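Local coordinates for protein MdcA (Pseudomonas aeruginosa, PDB 5VIT) that probably acts as the acyl-carrier-protein transferase subunit of malonate decarboxylase, loading malonate onto the carrier protein in exchange for acetate, at residues Ala150-Phe155 with Pro173-Pro178; Phe155-Asp158 with Asn162-Thr165; Gly166-Asp171 with Gln218-Glu223. One frame throughout, in Å; residues are numbered along the deposited sequence.

Interaction 1: residues Ala150-Phe155 with Pro173-Pro178; sequences ALVAGF and PALVEP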
loop_
_atom_site.group_PDB
_atom_site.type_symbol
_atom_site.label_atom_id
_atom_site.label_comp_id
_atom_site.label_asym_id
_atom_site.label_seq_id
_atom_site.Cartn_x
_atom_site.Cartn_y
_atom_site.Cartn_z
ATOM N N ALA A 150 1.203 40.317 -31.437
ATOM C CA ALA A 150 1.159 38.856 -31.431
ATOM C C ALA A 150 1.680 38.273 -32.755
ATOM O O ALA A 150 1.259 38.682 -33.841
ATOM C CB ALA A 150 -0.245 38.359 -31.149
ATOM N N LEU A 151 2.603 37.321 -32.638
ATOM C CA LEU A 151 3.160 36.606 -33.779
ATOM C C LEU A 151 2.692 35.154 -33.736
ATOM O O LEU A 151 3.213 34.350 -32.953
ATOM C CB LEU A 151 4.690 36.685 -33.760
ATOM C CG LEU A 151 5.213 38.109 -33.625
ATOM C CD1 LEU A 151 6.731 38.135 -33.492
ATOM C CD2 LEU A 151 4.732 38.943 -34.802
ATOM N N VAL A 152 1.691 34.815 -34.543
ATOM C CA VAL A 152 1.061 33.503 -34.409
ATOM C C VAL A 152 0.940 32.823 -35.766
ATOM O O VAL A 152 1.276 33.411 -36.793
ATOM C CB VAL A 152 -0.337 33.604 -33.721
ATOM C CG1 VAL A 152 -0.231 34.292 -32.363
ATOM C CG2 VAL A 152 -1.354 34.309 -34.600
ATOM N N ALA A 153 0.452 31.587 -35.769
ATOM C CA ALA A 153 0.492 30.768 -36.972
ATOM C C ALA A 153 -0.841 30.094 -37.263
ATOM O O ALA A 153 -1.586 29.749 -36.347
ATOM C CB ALA A 153 1.597 29.721 -36.847
ATOM N N GLY A 154 -1.132 29.904 -38.547
ATOM C CA GLY A 154 -2.320 29.184 -38.980
ATOM C C GLY A 154 -2.021 28.317 -40.194
ATOM O O GLY A 154 -0.947 28.435 -40.794
ATOM N N PHE A 155 -2.954 27.439 -40.558
ATOM C CA PHE A 155 -2.821 26.676 -41.798
ATOM C C PHE A 155 -3.183 27.514 -43.038
ATOM O O PHE A 155 -2.413 27.592 -43.991
ATOM C CB PHE A 155 -3.688 25.423 -41.759
ATOM C CG PHE A 155 -3.071 24.278 -41.010
ATOM C CD1 PHE A 155 -3.562 23.901 -39.760
ATOM C CD2 PHE A 155 -2.009 23.561 -41.558
ATOM C CE1 PHE A 155 -3.007 22.833 -39.056
ATOM C CE2 PHE A 155 -1.441 22.491 -40.860
ATOM C CZ PHE A 155 -1.949 22.131 -39.605
ATOM N N PRO A 173 -6.328 31.504 -30.092
ATOM C CA PRO A 173 -7.407 32.452 -29.760
ATOM C C PRO A 173 -7.192 33.151 -28.408
ATOM O O PRO A 173 -7.562 34.315 -28.233
ATOM C CB PRO A 173 -8.675 31.582 -29.750
ATOM C CG PRO A 173 -8.222 30.177 -29.773
ATOM C CD PRO A 173 -6.788 30.101 -30.144
ATOM N N ALA A 174 -6.560 32.461 -27.474
ATOM C CA ALA A 174 -6.209 33.071 -26.197
ATOM C C ALA A 174 -5.125 34.162 -26.337
ATOM O O ALA A 174 -5.049 35.073 -25.525
ATOM C CB ALA A 174 -5.743 31.997 -25.220
ATOM N N LEU A 175 -4.264 34.035 -27.340
ATOM C CA LEU A 175 -3.144 34.956 -27.509
ATOM C C LEU A 175 -3.566 36.163 -28.333
ATOM O O LEU A 175 -3.136 37.292 -28.089
ATOM C CB LEU A 175 -1.965 34.256 -28.187
ATOM C CG LEU A 175 -1.292 33.129 -27.400
ATOM C CD1 LEU A 175 -0.149 32.521 -28.237
ATOM C CD2 LEU A 175 -0.785 33.625 -26.038
ATOM N N VAL A 176 -4.427 35.909 -29.306
ATOM C CA VAL A 176 -4.802 36.939 -30.255
ATOM C C VAL A 176 -5.877 37.880 -29.676
ATOM O O VAL A 176 -5.798 39.091 -29.878
ATOM C CB VAL A 176 -5.275 36.302 -31.592
ATOM C CG1 VAL A 176 -5.944 37.333 -32.503
ATOM C CG2 VAL A 176 -4.092 35.657 -32.306
ATOM N N GLU A 177 -6.855 37.344 -28.944
ATOM C CA GLU A 177 -7.950 38.195 -28.473
ATOM C C GLU A 177 -7.447 39.372 -27.617
ATOM O O GLU A 177 -7.848 40.504 -27.867
ATOM C CB GLU A 177 -9.014 37.390 -27.712
ATOM C CG GLU A 177 -10.138 38.262 -27.143
ATOM C CD GLU A 177 -11.433 37.510 -26.847
ATOM O OE1 GLU A 177 -11.557 36.317 -27.195
ATOM O OE2 GLU A 177 -12.353 38.124 -26.277
ATOM N N PRO A 178 -6.562 39.126 -26.625
ATOM C CA PRO A 178 -6.120 40.324 -25.894
ATOM C C PRO A 178 -5.303 41.310 -26.730
ATOM O O PRO A 178 -5.279 42.484 -26.358
ATOM C CB PRO A 178 -5.258 39.771 -24.744
ATOM C CG PRO A 178 -5.395 38.293 -24.756
ATOM C CD PRO A 178 -6.279 37.873 -25.895
#
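Leu175 is the first residue of the helix to meet strand 150-154. Its CD1 methyl comes within 4.5 Å of Val152 CG1. Its side chain also reaches Val54 and Glu56, on and just after the neighbouring strand 52-55. Ala150 CB lies beside the carbonyl of this residue, 4.3 Å from Leu175 O. That oxygen has a partner in Thr179 OG1, one turn further on.

Val176 follows and makes the tighter contact. Its CG2 branch lies 3.8 Å from Val152 CG2 and 4.1 Å from Val152 CG1, sitting against both methyls. With chi1 at 168°, CG2 lies anti to the carbonyl carbon of Val176, and this branch makes the contact. The Val176 side chain also touches Val186 on strand 185-190.

The short axes run 8.8 Å apart, at 145° between their N-to-C directions. Strands 149-154 and 185-190 are parallel neighbours in the large sheet, and helix 172-180 covers them as the helix of a beta-alpha-beta crossover. The four touching residues are buried. The valine and leucine contacts are methyl against methyl, Ala150 CB lies near a backbone carbonyl, and no polar bond joins the two segments. The helix is therefore held against this strand by shape and burial.

Interaction 2: residues Phe155-Asp158 with Asn162-Thr165; sequences FVAD and NVYT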
loop_
_atom_site.group_PDB
_atom_site.type_symbol
_atom_site.label_atom_id
_atom_site.label_comp_id
_atom_site.label_asym_id
_atom_site.label_seq_id
_atom_site.Cartn_x
_atom_site.Cartn_y
_atom_site.Cartn_z
ATOM N N PHE A 155 -2.954 27.439 -40.558
ATOM C CA PHE A 155 -2.821 26.676 -41.798
ATOM C C PHE A 155 -3.183 27.514 -43.038
ATOM O O PHE A 155 -2.413 27.592 -43.991
ATOM C CB PHE A 155 -3.688 25.423 -41.759
ATOM C CG PHE A 155 -3.071 24.278 -41.010
ATOM C CD1 PHE A 155 -3.562 23.901 -39.760
ATOM C CD2 PHE A 155 -2.009 23.561 -41.558
ATOM C CE1 PHE A 155 -3.007 22.833 -39.056
ATOM C CE2 PHE A 155 -1.441 22.491 -40.860
ATOM C CZ PHE A 155 -1.949 22.131 -39.605
ATOM N N VAL A 156 -4.356 28.144 -43.020
ATOM C CA VAL A 156 -4.870 28.833 -44.196
ATOM C C VAL A 156 -5.449 30.198 -43.845
ATOM O O VAL A 156 -6.148 30.333 -42.841
ATOM C CB VAL A 156 -5.979 28.002 -44.900
ATOM C CG1 VAL A 156 -6.386 28.649 -46.218
ATOM C CG2 VAL A 156 -5.523 26.561 -45.139
ATOM N N ALA A 157 -5.171 31.201 -44.677
ATOM C CA ALA A 157 -5.859 32.494 -44.605
ATOM C C ALA A 157 -6.481 32.880 -45.948
ATOM O O ALA A 157 -6.012 32.451 -47.003
ATOM C CB ALA A 157 -4.910 33.576 -44.146
ATOM N N ASP A 158 -7.548 33.671 -45.918
ATOM C CA ASP A 158 -7.994 34.334 -47.141
ATOM C C ASP A 158 -7.362 35.739 -47.197
ATOM O O ASP A 158 -6.679 36.164 -46.250
ATOM C CB ASP A 158 -9.530 34.386 -47.233
ATOM C CG ASP A 158 -10.174 35.208 -46.118
ATOM O OD1 ASP A 158 -9.474 36.027 -45.478
ATOM O OD2 ASP A 158 -11.397 35.036 -45.895
ATOM N N ASN A 162 -9.186 36.251 -42.487
ATOM C CA ASN A 162 -9.757 35.113 -41.777
ATOM C C ASN A 162 -8.740 33.998 -41.816
ATOM O O ASN A 162 -8.100 33.779 -42.852
ATOM C CB ASN A 162 -11.079 34.645 -42.379
ATOM C CG ASN A 162 -12.132 35.721 -42.375
ATOM O OD1 ASN A 162 -12.677 36.063 -41.328
ATOM N ND2 ASN A 162 -12.436 36.260 -43.557
ATOM N N VAL A 163 -8.576 33.322 -40.680
ATOM C CA VAL A 163 -7.547 32.304 -40.524
ATOM C C VAL A 163 -8.156 30.998 -40.051
ATOM O O VAL A 163 -8.978 30.979 -39.122
ATOM C CB VAL A 163 -6.448 32.737 -39.519
ATOM C CG1 VAL A 163 -5.465 31.587 -39.261
ATOM C CG2 VAL A 163 -5.719 33.963 -40.020
ATOM N N TYR A 164 -7.755 29.915 -40.714
ATOM C CA TYR A 164 -8.069 28.568 -40.271
ATOM C C TYR A 164 -6.863 27.983 -39.531
ATOM O O TYR A 164 -5.750 27.960 -40.060
ATOM C CB TYR A 164 -8.464 27.692 -41.461
ATOM C CG TYR A 164 -8.497 26.207 -41.167
ATOM C CD1 TYR A 164 -9.526 25.644 -40.418
ATOM C CD2 TYR A 164 -7.504 25.366 -41.653
ATOM C CE1 TYR A 164 -9.563 24.275 -40.161
ATOM C CE2 TYR A 164 -7.533 24.001 -41.403
ATOM C CZ TYR A 164 -8.559 23.461 -40.657
ATOM O OH TYR A 164 -8.568 22.107 -40.409
ATOM N N THR A 165 -7.086 27.532 -38.301
ATOM C CA THR A 165 -6.019 26.946 -37.508
ATOM C C THR A 165 -6.237 25.471 -37.246
ATOM O O THR A 165 -5.310 24.785 -36.835
ATOM C CB THR A 165 -5.852 27.642 -36.143
ATOM O OG1 THR A 165 -7.126 27.733 -35.492
ATOM C CG2 THR A 165 -5.240 29.023 -36.297
#
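Segments 155-158 and 162-165 run antiparallel, and Phe155 and Val156 together face Tyr164 in a classic beta bulge. Tyr164 O therefore accepts two bonds. The one from Phe155 N is short at 2.9 Å but bent, with 134° at the hydrogen. The one from Val156 N is longer at 3.3 Å but straight, and it lies on a lone pair in the carbonyl plane. Tyr164 N returns a 2.7 Å bond to Val156 O. Ala157 and Val163 form the next, non-hydrogen-bonded pair.

Near the turn Asp158 N bonds Asn162 O at 3.1 Å, and the two side chains add to it. Asn162 ND2 gives a straight 2.8 Å bond to Asp158 OD2, which receives it on its syn lone pair, with the carboxylate and amide planes 76° apart. Asp158 chi1 of 63° sets the carboxylate between its own backbone N and carbonyl carbon. From there OD1 takes Asn162 N at 3.0 Å, from above the carboxylate plane. Two donors of one asparagine thus grip both oxygens across the turn of a beta hairpin. Strand 156-158 of this hairpin also pairs with 192-194, making a small three-stranded mixed sheet. Asn162 OD1 is held by Ala207 N.

On the face of Val156 and Tyr164, Val156 CG2 approaches Tyr164 CD2. Phe155 CB comes to the same Tyr164 CD2, at 3.8 Å. The Tyr164 hydroxyl is hydrogen-bonded to Ser336. At the bulge the Phe155 ring presents its edge to Thr165, the residue after Tyr164, with CD1 3.5 Å from Thr165 O.

Interaction 3: residues Gly166-Asp171 with Gln218-Glu223; sequences GPSTED and QPFYIE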
loop_
_atom_site.group_PDB
_atom_site.type_symbol
_atom_site.label_atom_id
_atom_site.label_comp_id
_atom_site.label_asym_id
_atom_site.label_seq_id
_atom_site.Cartn_x
_atom_site.Cartn_y
_atom_site.Cartn_z
ATOM N N GLY A 166 -7.465 24.995 -37.445
ATOM C CA GLY A 166 -7.775 23.575 -37.349
ATOM C C GLY A 166 -7.348 22.852 -36.076
ATOM O O GLY A 166 -7.555 23.365 -34.968
ATOM N N PRO A 167 -6.767 21.642 -36.229
ATOM C CA PRO A 167 -6.303 20.814 -35.104
ATOM C C PRO A 167 -5.232 21.496 -34.278
ATOM O O PRO A 167 -5.047 21.123 -33.119
ATOM C CB PRO A 167 -5.743 19.570 -35.795
ATOM C CG PRO A 167 -6.574 19.455 -37.036
ATOM C CD PRO A 167 -6.725 20.891 -37.499
ATOM N N SER A 168 -4.545 22.475 -34.870
ATOM C CA SER A 168 -3.475 23.190 -34.194
ATOM C C SER A 168 -3.929 24.555 -33.671
ATOM O O SER A 168 -3.102 25.438 -33.486
ATOM C CB SER A 168 -2.276 23.375 -35.129
ATOM O OG SER A 168 -1.839 22.134 -35.657
ATOM N N THR A 169 -5.233 24.727 -33.449
ATOM C CA THR A 169 -5.757 25.974 -32.861
ATOM C C THR A 169 -5.017 26.353 -31.569
ATOM O O THR A 169 -4.527 27.481 -31.422
ATOM C CB THR A 169 -7.259 25.853 -32.561
ATOM O OG1 THR A 169 -7.987 25.691 -33.789
ATOM C CG2 THR A 169 -7.755 27.076 -31.826
ATOM N N GLU A 170 -4.939 25.399 -30.640
ATOM C CA GLU A 170 -4.094 25.521 -29.454
ATOM C C GLU A 170 -4.259 26.853 -28.690
ATOM O O GLU A 170 -5.358 27.168 -28.234
ATOM C CB GLU A 170 -2.627 25.287 -29.858
ATOM C CG GLU A 170 -2.396 23.818 -30.257
ATOM C CD GLU A 170 -0.999 23.495 -30.782
ATOM O OE1 GLU A 170 0.007 23.898 -30.159
ATOM O OE2 GLU A 170 -0.913 22.805 -31.827
ATOM N N ASP A 171 -3.178 27.620 -28.555
ATOM C CA ASP A 171 -3.211 28.812 -27.716
ATOM C C ASP A 171 -3.702 30.051 -28.452
ATOM O O ASP A 171 -3.989 31.082 -27.821
ATOM C CB ASP A 171 -1.838 29.169 -27.110
ATOM C CG ASP A 171 -0.968 27.957 -26.769
ATOM O OD1 ASP A 171 -1.107 26.860 -27.353
ATOM O OD2 ASP A 171 -0.219 28.083 -25.770
ATOM N N GLN A 218 7.722 27.907 -45.407
ATOM C CA GLN A 218 7.397 26.485 -45.368
ATOM C C GLN A 218 6.331 26.232 -44.299
ATOM O O GLN A 218 6.072 27.116 -43.486
ATOM C CB GLN A 218 8.648 25.655 -45.089
ATOM C CG GLN A 218 9.494 26.202 -43.981
ATOM C CD GLN A 218 10.609 25.263 -43.629
ATOM O OE1 GLN A 218 10.410 24.303 -42.885
ATOM N NE2 GLN A 218 11.791 25.515 -44.179
ATOM N N PRO A 219 5.698 25.038 -44.308
ATOM C CA PRO A 219 4.678 24.759 -43.286
ATOM C C PRO A 219 5.207 24.992 -41.867
ATOM O O PRO A 219 6.394 24.732 -41.578
ATOM C CB PRO A 219 4.333 23.278 -43.518
ATOM C CG PRO A 219 4.635 23.043 -44.980
ATOM C CD PRO A 219 5.807 23.947 -45.300
ATOM N N PHE A 220 4.349 25.524 -41.002
ATOM C CA PHE A 220 4.799 25.893 -39.667
ATOM C C PHE A 220 5.167 24.626 -38.937
ATOM O O PHE A 220 4.516 23.596 -39.107
ATOM C CB PHE A 220 3.735 26.707 -38.894
ATOM C CG PHE A 220 2.438 25.977 -38.644
ATOM C CD1 PHE A 220 2.298 25.116 -37.555
ATOM C CD2 PHE A 220 1.341 26.197 -39.460
ATOM C CE1 PHE A 220 1.109 24.464 -37.323
ATOM C CE2 PHE A 220 0.143 25.551 -39.227
ATOM C CZ PHE A 220 0.020 24.685 -38.150
ATOM N N TYR A 221 6.231 24.710 -38.148
ATOM C CA TYR A 221 6.770 23.553 -37.461
ATOM C C TYR A 221 5.770 23.042 -36.419
ATOM O O TYR A 221 5.155 23.820 -35.692
ATOM C CB TYR A 221 8.116 23.896 -36.815
ATOM C CG TYR A 221 8.816 22.686 -36.254
ATOM C CD1 TYR A 221 9.689 21.932 -37.035
ATOM C CD2 TYR A 221 8.585 22.276 -34.941
ATOM C CE1 TYR A 221 10.318 20.803 -36.517
ATOM C CE2 TYR A 221 9.208 21.158 -34.417
ATOM C CZ TYR A 221 10.070 20.423 -35.205
ATOM O OH TYR A 221 10.674 19.310 -34.664
ATOM N N ILE A 222 5.586 21.730 -36.372
ATOM C CA ILE A 222 4.743 21.136 -35.351
ATOM C C ILE A 222 5.567 20.151 -34.539
ATOM O O ILE A 222 6.166 19.238 -35.081
ATOM C CB ILE A 222 3.509 20.435 -35.953
ATOM C CG1 ILE A 222 2.685 21.433 -36.765
ATOM C CG2 ILE A 222 2.653 19.822 -34.852
ATOM C CD1 ILE A 222 1.523 20.821 -37.518
ATOM N N GLU A 223 5.603 20.353 -33.226
ATOM C CA GLU A 223 6.272 19.431 -32.326
ATOM C C GLU A 223 5.283 18.399 -31.769
ATOM O O GLU A 223 4.247 18.763 -31.212
ATOM C CB GLU A 223 6.936 20.200 -31.185
ATOM C CG GLU A 223 7.659 19.313 -30.195
ATOM C CD GLU A 223 8.942 18.749 -30.776
ATOM O OE1 GLU A 223 9.499 19.352 -31.721
ATOM O OE2 GLU A 223 9.390 17.703 -30.290
#
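Ser168 meets Phe220 and Ile222, and the contact between them is van der Waals packing. Ser168 CB lies 4.0 Å from Phe220 CZ, with Phe220 CE1 only slightly further away. Ser168 OG is also 4.0 Å from Phe220 CZ, and it is 4.1 Å from Ile222 CD1. The serine side chain thus sits beside the far end of the ring and the tip of the isoleucine. Phe220 chi1 of 62° directs the ring to this side of its chain. The ring of Phe155 meets that of Phe220 as well, with their planes at about 55°.

Hydrogen bonds shape each segment separately. Gly166 O accepts from Thr169 N at 3.1 Å and from Thr169 OG1 at 2.6 Å. The hydroxyl lies in the carbonyl plane, on a lone pair. These two bonds close a tight turn through Pro167 and Ser168, with Ser168 on the side of Phe220. In the other segment Tyr221 OH donates to Glu223 OE1 at 3.2 Å, with the oxygen at the ring edge and in its plane.

Both segments are loops at the C-terminal side of a parallel, Rossmann-like sheet. One follows the hairpin beyond strand 149-154, and the other follows strand 212-215. The loop after strand 52-55 bonds to both: Lys61 reaches Ser168 O through NZ and Glu170 OE1 through its backbone N, while Gln60 and Gln62 make backbone bonds to Glu223 and Tyr221.

Charged pairs tie the ends of the two segments elsewhere, Asp171 in a salt bridge with Arg341 and Glu223 in one with Arg550, close to the C terminus of the chain.

Strand 149-154 opens interaction 1 and turns a corner at Phe155, where interaction 2 begins. Interaction 2 closes first, as the hairpin 155-165, and is nested inside the loop that interaction 1 closes when helix 172-180 returns to the large sheet. Interaction 3 starts at 166-171, directly after the hairpin and before that helix. It closes only at 218-223, beyond strands 185-190 and 212-215. It therefore crosses interaction 1 and stands in series with interaction 2. Phe155 belongs to both 1 and 2, and its ring touches Ser168, Phe220 and Ile222 of interaction 3. Together the contacts join the large parallel sheet, its crossover helix, the small sheet and two loops.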